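Local coordinates for protein PnpC (Pseudomonas putida, PDB 3N9T) that probably catalyses the iron(III)-dependent intradiol ring cleavage of hydroxyquinol, and carries bound phospholipid in a tunnel formed by its N-terminal helices, at residues 19-22 with 28-31; 65-68 with 72-75; 185-190 with 272-277. All coordinates share one frame; numbering follows the deposited sequence.

Interaction 1 (19-22 with 28-31); sequences SFET and FKQI. With HGX (1-heptadecanoyl-2-tridecanoyl-3-glycerol-phosphonyl choline), chain B.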
loop_
_atom_site.group_PDB
_atom_site.type_symbol
_atom_site.label_atom_id
_atom_site.label_comp_id
_atom_site.label_asym_id
_atom_site.label_seq_id
_atom_site.Cartn_x
_atom_site.Cartn_y
_atom_site.Cartn_z
ATOM N N SER A 19 -3.958 -1.942 -18.702
ATOM C CA SER A 19 -2.500 -1.904 -18.904
ATOM C C SER A 19 -1.774 -3.236 -18.595
ATOM O O SER A 19 -0.647 -3.464 -19.048
ATOM C CB SER A 19 -1.852 -0.747 -18.131
ATOM O OG SER A 19 -1.801 -0.993 -16.724
ATOM N N PHE A 20 -2.389 -4.082 -17.768
ATOM C CA PHE A 20 -1.773 -5.346 -17.334
ATOM C C PHE A 20 -2.098 -6.554 -18.220
ATOM O O PHE A 20 -1.547 -7.616 -17.972
ATOM C CB PHE A 20 -2.164 -5.644 -15.872
ATOM C CG PHE A 20 -1.469 -4.716 -14.864
ATOM C CD1 PHE A 20 -0.191 -5.021 -14.395
ATOM C CD2 PHE A 20 -2.081 -3.563 -14.442
ATOM C CE1 PHE A 20 0.475 -4.203 -13.485
ATOM C CE2 PHE A 20 -1.439 -2.697 -13.506
ATOM C CZ PHE A 20 -0.145 -3.027 -13.046
ATOM N N GLU A 21 -2.969 -6.359 -19.229
ATOM C CA GLU A 21 -3.372 -7.413 -20.197
ATOM C C GLU A 21 -2.259 -8.210 -20.829
ATOM O O GLU A 21 -2.421 -9.371 -21.141
ATOM C CB GLU A 21 -4.153 -6.821 -21.364
ATOM C CG GLU A 21 -5.573 -6.691 -21.070
ATOM C CD GLU A 21 -6.183 -7.998 -20.584
ATOM O OE1 GLU A 21 -5.792 -9.092 -21.098
ATOM O OE2 GLU A 21 -7.071 -7.917 -19.701
ATOM N N THR A 22 -1.165 -7.525 -21.034
ATOM C CA THR A 22 0.038 -8.000 -21.619
ATOM C C THR A 22 0.964 -8.848 -20.692
ATOM O O THR A 22 1.980 -9.353 -21.208
ATOM C CB THR A 22 0.909 -6.711 -21.916
ATOM O OG1 THR A 22 0.794 -5.812 -20.753
ATOM C CG2 THR A 22 0.423 -5.986 -23.147
ATOM N N PHE A 28 -0.055 -13.123 -12.158
ATOM C CA PHE A 28 0.328 -11.746 -11.901
ATOM C C PHE A 28 -0.670 -10.786 -12.545
ATOM O O PHE A 28 -1.111 -9.802 -11.928
ATOM C CB PHE A 28 1.730 -11.484 -12.468
ATOM C CG PHE A 28 2.190 -10.068 -12.255
ATOM C CD1 PHE A 28 2.653 -9.664 -10.987
ATOM C CD2 PHE A 28 2.121 -9.156 -13.266
ATOM C CE1 PHE A 28 3.085 -8.361 -10.744
ATOM C CE2 PHE A 28 2.538 -7.799 -13.048
ATOM C CZ PHE A 28 3.036 -7.426 -11.812
ATOM N N LYS A 29 -1.016 -11.047 -13.805
ATOM C CA LYS A 29 -2.135 -10.324 -14.425
ATOM C C LYS A 29 -3.398 -10.305 -13.560
ATOM O O LYS A 29 -3.989 -9.237 -13.298
ATOM C CB LYS A 29 -2.501 -10.919 -15.799
ATOM C CG LYS A 29 -3.693 -10.183 -16.449
ATOM C CD LYS A 29 -4.021 -10.761 -17.835
ATOM C CE LYS A 29 -5.488 -10.567 -18.055
ATOM N NZ LYS A 29 -6.168 -11.694 -18.798
ATOM N N GLN A 30 -3.895 -11.500 -13.219
ATOM C CA GLN A 30 -5.046 -11.638 -12.315
ATOM C C GLN A 30 -4.913 -10.766 -11.052
ATOM O O GLN A 30 -5.829 -10.020 -10.684
ATOM C CB GLN A 30 -5.184 -13.090 -11.819
ATOM C CG GLN A 30 -6.493 -13.249 -10.922
ATOM C CD GLN A 30 -6.650 -14.672 -10.430
ATOM O OE1 GLN A 30 -5.748 -15.477 -10.575
ATOM N NE2 GLN A 30 -7.777 -14.967 -9.821
ATOM N N ILE A 31 -3.782 -10.903 -10.365
ATOM C CA ILE A 31 -3.634 -10.178 -9.097
ATOM C C ILE A 31 -3.644 -8.648 -9.347
ATOM O O ILE A 31 -4.343 -7.905 -8.656
ATOM C CB ILE A 31 -2.334 -10.575 -8.415
ATOM C CG1 ILE A 31 -2.471 -12.011 -7.819
ATOM C CG2 ILE A 31 -2.043 -9.608 -7.285
ATOM C CD1 ILE A 31 -1.106 -12.593 -7.341
HETATM O O11 HGX B . 3.464 -13.040 -9.013
HETATM C C11 HGX B . 4.056 -12.482 -8.141
HETATM C C12 HGX B . 3.328 -12.182 -6.872
HETATM C C13 HGX B . 2.697 -10.814 -6.948
HETATM C C14 HGX B . 2.208 -10.557 -5.548
HETATM C C15 HGX B . 1.507 -9.260 -5.460
HETATM C C16 HGX B . 0.822 -9.189 -4.132
HETATM C C17 HGX B . 0.438 -7.755 -3.871
HETATM C C18 HGX B . -0.619 -7.764 -2.786
HETATM C C19 HGX B . -0.452 -6.582 -1.857
HETATM C C20 HGX B . -0.884 -7.057 -0.467
HETATM C C21 HGX B . 0.267 -7.675 0.333
HETATM C C22 HGX B . 0.389 -7.215 1.789
HETATM C C23 HGX B . -0.573 -6.098 2.207
HETATM O O3 HGX B . 5.437 -12.135 -8.352
HETATM C C3 HGX B . 6.051 -12.269 -9.631
HETATM C C2 HGX B . 6.373 -10.930 -10.279
HETATM C C1 HGX B . 7.267 -11.220 -11.452
HETATM O O3P HGX B . 6.440 -11.815 -12.439
HETATM O O2 HGX B . 7.114 -10.052 -9.436
HETATM C C31 HGX B . 6.504 -8.733 -9.224
HETATM O O31 HGX B . 7.053 -7.733 -9.618
HETATM C C32 HGX B . 5.260 -8.452 -8.478
HETATM C C33 HGX B . 5.222 -6.921 -8.418
HETATM C C34 HGX B . 4.440 -6.524 -7.194
HETATM C C35 HGX B . 3.406 -5.457 -7.452
HETATM C C36 HGX B . 2.808 -5.107 -6.137
HETATM C C37 HGX B . 2.243 -3.706 -6.269
HETATM C C38 HGX B . 1.439 -3.490 -5.020
HETATM C C39 HGX B . 1.305 -2.011 -4.720
HETATM C C40 HGX B . -0.133 -1.604 -4.437
HETATM C C42 HGX B . -0.517 -1.697 -2.959
HETATM C C43 HGX B . -0.866 -0.341 -2.317
HETATM C C44 HGX B . -1.398 0.714 -3.291
HETATM C C45 HGX B . -0.541 1.974 -3.198
HETATM C C46 HGX B . -0.491 2.804 -4.495
HETATM C C47 HGX B . -0.900 4.245 -4.211
HETATM C C48 HGX B . 0.333 4.898 -3.623
HETATM O O1 HGX B . 8.525 -12.885 -13.322
HETATM P P1 HGX B . 7.012 -13.098 -13.208
HETATM O O4 HGX B . 6.463 -14.302 -12.463
HETATM O O5 HGX B . 6.338 -12.976 -14.692
HETATM C C4 HGX B . 6.677 -13.922 -15.730
HETATM C C5 HGX B . 7.413 -13.266 -16.910
HETATM N N1 HGX B . 8.906 -13.298 -16.903
HETATM C C6 HGX B . 9.369 -13.358 -18.306
HETATM C C7 HGX B . 9.494 -14.450 -16.172
HETATM C C8 HGX B . 9.407 -12.035 -16.326
#
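Phe20 and Phe28 meet in a helix-loop-helix corner, where the chain leaves helix 7-18, turns, and comes back along the early part of helix 26-46. Phe28 CE2 comes up to the edge of the Phe20 ring, close to its plane, and lies 4.1 Å from Phe20 CD1. The rings are skewed rather than stacked, and the touch is apolar. Phe28 has CG anti to its own N (chi1 179°), which swings the ring out between Phe20 and the acyl chains of the phospholipid HGX; its CD1 is 3.8 Å from HGX C32. Phe20 thus sits behind a residue that touches lipid, and Arg211 of the second subunit makes a cation-pi contact with its ring. The lipid is also hydrogen-bonded by Asn25.

The other half of the contact is polar and more exposed. Lys29 runs out past the Phe20 carbonyl, extended through its first torsions and bent at its end, its CG 3.7 Å from Phe20 O, a carbonyl that accepts a hydrogen bond from Ser23. Glu21 starts off pointing away, but bends at chi2 (-53°) and brings its carboxylate back across the end of Lys29. That charge pairing is a long one, and Gln33 is the stronger partner of the carboxylate, through OE2. The other oxygen, Glu21 OE1, lies 3.5 Å from Lys29 NZ.

Interaction 2 (65-68 with 72-75); sequences QKCD and RQEF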
loop_
_atom_site.group_PDB
_atom_site.type_symbol
_atom_site.label_atom_id
_atom_site.label_comp_id
_atom_site.label_asym_id
_atom_site.label_seq_id
_atom_site.Cartn_x
_atom_site.Cartn_y
_atom_site.Cartn_z
ATOM N N GLN A 65 9.851 3.163 5.395
ATOM C CA GLN A 65 11.092 3.676 5.991
ATOM C C GLN A 65 11.345 3.169 7.401
ATOM O O GLN A 65 12.511 3.145 7.824
ATOM C CB GLN A 65 11.100 5.204 6.020
ATOM C CG GLN A 65 11.341 5.807 4.643
ATOM C CD GLN A 65 12.823 5.836 4.290
ATOM O OE1 GLN A 65 13.661 6.239 5.116
ATOM N NE2 GLN A 65 13.157 5.425 3.060
ATOM N N LYS A 66 10.265 2.789 8.114
ATOM C CA LYS A 66 10.336 2.210 9.487
ATOM C C LYS A 66 10.802 0.758 9.489
ATOM O O LYS A 66 11.105 0.171 10.557
ATOM C CB LYS A 66 8.970 2.305 10.197
ATOM C CG LYS A 66 9.017 2.152 11.757
ATOM C CD LYS A 66 9.560 3.406 12.437
ATOM C CE LYS A 66 9.792 3.117 13.907
ATOM N NZ LYS A 66 10.013 4.453 14.597
ATOM N N CYS A 67 10.818 0.145 8.315
ATOM C CA CYS A 67 11.290 -1.214 8.214
ATOM C C CYS A 67 12.837 -1.157 8.206
ATOM O O CYS A 67 13.422 -0.429 7.420
ATOM C CB CYS A 67 10.727 -1.891 6.956
ATOM S SG CYS A 67 8.916 -2.012 6.896
ATOM N N ASP A 68 13.482 -1.865 9.128
ATOM C CA ASP A 68 14.948 -1.813 9.218
ATOM C C ASP A 68 15.460 -3.129 8.634
ATOM O O ASP A 68 14.667 -3.984 8.240
ATOM C CB ASP A 68 15.411 -1.585 10.668
ATOM C CG ASP A 68 14.933 -2.691 11.633
ATOM O OD1 ASP A 68 14.340 -3.731 11.172
ATOM O OD2 ASP A 68 15.145 -2.513 12.861
ATOM N N ARG A 72 12.368 -5.055 12.832
ATOM C CA ARG A 72 11.119 -4.302 12.710
ATOM C C ARG A 72 10.589 -4.341 11.270
ATOM O O ARG A 72 11.242 -3.851 10.321
ATOM C CB ARG A 72 11.318 -2.845 13.198
ATOM C CG ARG A 72 10.028 -2.006 13.212
ATOM C CD ARG A 72 9.052 -2.509 14.248
ATOM N NE ARG A 72 7.984 -1.520 14.336
ATOM C CZ ARG A 72 7.979 -0.504 15.189
ATOM N NH1 ARG A 72 8.983 -0.382 16.082
ATOM N NH2 ARG A 72 6.971 0.358 15.181
ATOM N N GLN A 73 9.390 -4.890 11.123
ATOM C CA GLN A 73 8.783 -4.897 9.813
ATOM C C GLN A 73 7.439 -4.176 9.965
ATOM O O GLN A 73 6.437 -4.787 10.345
ATOM C CB GLN A 73 8.623 -6.348 9.347
ATOM C CG GLN A 73 9.155 -6.639 7.943
ATOM C CD GLN A 73 8.575 -5.703 6.905
ATOM O OE1 GLN A 73 9.193 -5.466 5.837
ATOM N NE2 GLN A 73 7.397 -5.136 7.208
ATOM N N GLU A 74 7.420 -2.884 9.660
ATOM C CA GLU A 74 6.226 -2.068 9.903
ATOM C C GLU A 74 5.143 -2.434 8.874
ATOM O O GLU A 74 3.944 -2.290 9.152
ATOM C CB GLU A 74 6.539 -0.560 9.822
ATOM C CG GLU A 74 5.377 0.357 10.394
ATOM C CD GLU A 74 5.264 0.379 11.930
ATOM O OE1 GLU A 74 5.926 -0.458 12.564
ATOM O OE2 GLU A 74 4.526 1.216 12.509
ATOM N N PHE A 75 5.551 -2.831 7.662
ATOM C CA PHE A 75 4.511 -3.259 6.675
ATOM C C PHE A 75 3.752 -4.506 7.149
ATOM O O PHE A 75 2.541 -4.613 6.930
ATOM C CB PHE A 75 4.993 -3.423 5.205
ATOM C CG PHE A 75 4.741 -2.167 4.385
ATOM C CD1 PHE A 75 5.802 -1.363 4.002
ATOM C CD2 PHE A 75 3.404 -1.730 4.094
ATOM C CE1 PHE A 75 5.590 -0.121 3.360
ATOM C CE2 PHE A 75 3.184 -0.524 3.411
ATOM C CZ PHE A 75 4.264 0.299 3.042
#
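Cys67 packs against Glu74 and Phe75 in the short turn between helices 50-65 and 74-81, a connection that holds an Asx turn at Asp68 and leads to the N-cap at Gln73. The thiol, tucked under the start of the second helix, is the tight centre. Phe75 N donates to Cys67 SG over 3.5 Å in a fairly straight bond (161°), while Glu74 N, 3.3 Å from the same SG, is buried without a partner. Asp68 N donates to Arg72 O (3.2 Å). Thr61 of the second subunit packs on Cys67, and Phe75 lines the phospholipid pocket.

On the solvent side, exposed Asp68 turns OD1 back to accept from Arg72 N at 2.9 Å; the same oxygen takes Lys70 N, closing the Asx turn, and Val71 N. Looser is the touch of Lys66 CE over one face of the Arg72 guanidinium, 4.1 Å from Arg72 NH2; Asp199 receives both residues, through its backbone O for Lys66 and its carboxylate for Arg72. An alanine in place of Arg72 would probably leave Glu74 OE1 and the Asp199 carboxylate without their cationic mate and uncover the Lys66 chain. Arg72, bent at chi2 (67°), grips Glu74 firmly and side-on, its NE and NH2 each 2.9 Å from the single atom Glu74 OE1.

Interaction 3 (185-190 with 272-277); sequences AIQTTV and LDMPYP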
loop_
_atom_site.group_PDB
_atom_site.type_symbol
_atom_site.label_atom_id
_atom_site.label_comp_id
_atom_site.label_asym_id
_atom_site.label_seq_id
_atom_site.Cartn_x
_atom_site.Cartn_y
_atom_site.Cartn_z
ATOM N N ALA A 185 2.521 -32.291 28.355
ATOM C CA ALA A 185 2.434 -31.451 29.523
ATOM C C ALA A 185 3.625 -30.507 29.582
ATOM O O ALA A 185 4.809 -30.873 29.344
ATOM C CB ALA A 185 2.307 -32.310 30.821
ATOM N N ILE A 186 3.286 -29.256 29.850
ATOM C CA ILE A 186 4.208 -28.134 29.785
ATOM C C ILE A 186 4.043 -27.349 31.098
ATOM O O ILE A 186 2.948 -26.888 31.404
ATOM C CB ILE A 186 3.745 -27.175 28.641
ATOM C CG1 ILE A 186 3.847 -27.890 27.261
ATOM C CG2 ILE A 186 4.588 -25.883 28.693
ATOM C CD1 ILE A 186 3.191 -27.120 26.072
ATOM N N GLN A 187 5.119 -27.162 31.860
ATOM C CA GLN A 187 5.031 -26.241 32.996
ATOM C C GLN A 187 5.577 -24.903 32.532
ATOM O O GLN A 187 6.614 -24.835 31.867
ATOM C CB GLN A 187 5.803 -26.757 34.230
ATOM C CG GLN A 187 5.022 -27.841 35.032
ATOM C CD GLN A 187 5.777 -28.234 36.330
ATOM O OE1 GLN A 187 6.583 -29.166 36.339
ATOM N NE2 GLN A 187 5.539 -27.503 37.391
ATOM N N THR A 188 4.853 -23.844 32.909
ATOM C CA THR A 188 5.189 -22.514 32.496
ATOM C C THR A 188 4.637 -21.480 33.486
ATOM O O THR A 188 4.278 -21.805 34.641
ATOM C CB THR A 188 4.750 -22.280 31.021
ATOM O OG1 THR A 188 5.263 -21.041 30.521
ATOM C CG2 THR A 188 3.208 -22.406 30.773
ATOM N N THR A 189 4.580 -20.237 33.039
ATOM C CA THR A 189 3.791 -19.239 33.798
ATOM C C THR A 189 2.593 -18.779 32.992
ATOM O O THR A 189 2.586 -18.929 31.780
ATOM C CB THR A 189 4.636 -18.055 34.201
ATOM O OG1 THR A 189 5.245 -17.490 33.048
ATOM C CG2 THR A 189 5.688 -18.451 35.280
ATOM N N VAL A 190 1.558 -18.259 33.672
ATOM C CA VAL A 190 0.371 -17.844 32.989
ATOM C C VAL A 190 0.789 -16.753 32.003
ATOM O O VAL A 190 1.469 -15.808 32.368
ATOM C CB VAL A 190 -0.729 -17.334 33.931
ATOM C CG1 VAL A 190 -1.920 -16.860 33.112
ATOM C CG2 VAL A 190 -1.135 -18.398 34.932
ATOM N N LEU A 272 1.207 -35.756 36.684
ATOM C CA LEU A 272 2.126 -34.985 37.487
ATOM C C LEU A 272 1.516 -34.826 38.879
ATOM O O LEU A 272 0.289 -34.973 39.082
ATOM C CB LEU A 272 2.382 -33.624 36.835
ATOM C CG LEU A 272 2.824 -33.788 35.364
ATOM C CD1 LEU A 272 2.957 -32.419 34.786
ATOM C CD2 LEU A 272 4.202 -34.510 35.315
ATOM N N ASP A 273 2.375 -34.564 39.832
ATOM C CA ASP A 273 1.926 -34.327 41.167
ATOM C C ASP A 273 2.335 -32.920 41.496
ATOM O O ASP A 273 3.517 -32.663 41.692
ATOM C CB ASP A 273 2.609 -35.293 42.133
ATOM C CG ASP A 273 2.127 -35.079 43.585
ATOM O OD1 ASP A 273 1.042 -34.456 43.771
ATOM O OD2 ASP A 273 2.829 -35.535 44.516
ATOM N N MET A 274 1.387 -31.988 41.485
ATOM C CA MET A 274 1.775 -30.597 41.657
ATOM C C MET A 274 1.842 -30.255 43.145
ATOM O O MET A 274 0.847 -30.438 43.891
ATOM C CB MET A 274 0.820 -29.640 40.908
ATOM C CG MET A 274 0.761 -29.784 39.380
ATOM S SD MET A 274 2.306 -29.291 38.586
ATOM C CE MET A 274 2.083 -30.153 37.096
ATOM N N PRO A 275 2.969 -29.695 43.573
ATOM C CA PRO A 275 3.217 -29.495 45.013
ATOM C C PRO A 275 2.373 -28.400 45.643
ATOM O O PRO A 275 2.018 -28.549 46.799
ATOM C CB PRO A 275 4.719 -29.146 45.082
ATOM C CG PRO A 275 5.045 -28.572 43.718
ATOM C CD PRO A 275 4.065 -29.174 42.722
ATOM N N TYR A 276 2.021 -27.346 44.893
ATOM C CA TYR A 276 1.176 -26.275 45.397
ATOM C C TYR A 276 -0.053 -26.046 44.531
ATOM O O TYR A 276 -0.100 -26.528 43.393
ATOM C CB TYR A 276 1.956 -24.963 45.562
ATOM C CG TYR A 276 3.367 -25.212 46.082
ATOM C CD1 TYR A 276 3.606 -25.510 47.454
ATOM C CD2 TYR A 276 4.443 -25.227 45.191
ATOM C CE1 TYR A 276 4.908 -25.801 47.922
ATOM C CE2 TYR A 276 5.752 -25.507 45.638
ATOM C CZ TYR A 276 5.978 -25.794 46.990
ATOM O OH TYR A 276 7.277 -26.058 47.363
ATOM N N PRO A 277 -1.034 -25.280 45.057
ATOM C CA PRO A 277 -2.197 -24.892 44.273
ATOM C C PRO A 277 -1.691 -24.119 43.060
ATOM O O PRO A 277 -0.667 -23.423 43.153
ATOM C CB PRO A 277 -2.963 -23.955 45.241
ATOM C CG PRO A 277 -2.612 -24.452 46.566
ATOM C CD PRO A 277 -1.119 -24.727 46.422
#
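This is a sparse side-chain contact between a strand and a loop, at the end of the catalytic β-sandwich domain of the intradiol dioxygenase fold. Ala185 and Gln187 belong to strand 183-189, and Leu272 and Met274 to the irregular loop leading into strand 278-287. The backbones stay well apart, with Ala185 CA 8.7 Å from Leu272 CA and Gln187 CA 10.2 Å from Met274 CA, so only side chains bridge them, two from each segment.

The first pair is purely apolar. Ala185 points its methyl at the loop, and the CD1 branch of Leu272 comes to meet it, 4.0 Å from Ala185 CB. In the second pair, Gln187 stretches out from the strand with its chain extended beyond CG, whereas Met274 bends at chi2 (-68°) and brings its thioether back toward the strand. The two chains run antiparallel alongside one another, leaving the amide end of Gln187 beside Met274 SD.

Leu131 on the neighbouring strand 129-138 is touched by both Leu272 and Met274, so the loop rests on two adjacent strands of the sheet. Backbone hydrogen bonds tie Ala185 and Gln187 to Gly119, Glu120 and Met122, and Ile186 and Thr188 to strand 129-138.

No hydrogen bond or salt bridge joins the two segments, and they bury just 139 Å² between them; across this contact the loop is held by shape and van der Waals packing.

Overall arrangement
The three contacts follow one another along the chain without overlapping. Interactions 1 and 2 both belong to the N-terminal helical region: one forms the corner between helices 7-18 and 26-46, the other the turn between helices 50-65 and 74-81. Their centres are 28 Å apart and they do not touch, yet each reaches the second subunit and each places a phenylalanine beside bound phospholipid, linking the helix corners to the lipid tunnel and the dimer. Interaction 3 lies in the β-sandwich, across the chain's centre from both, its centre 56 Å from that of interaction 1 and 39 Å from that of interaction 2. It joins strand and loop within one chain, in the domain that carries the iron.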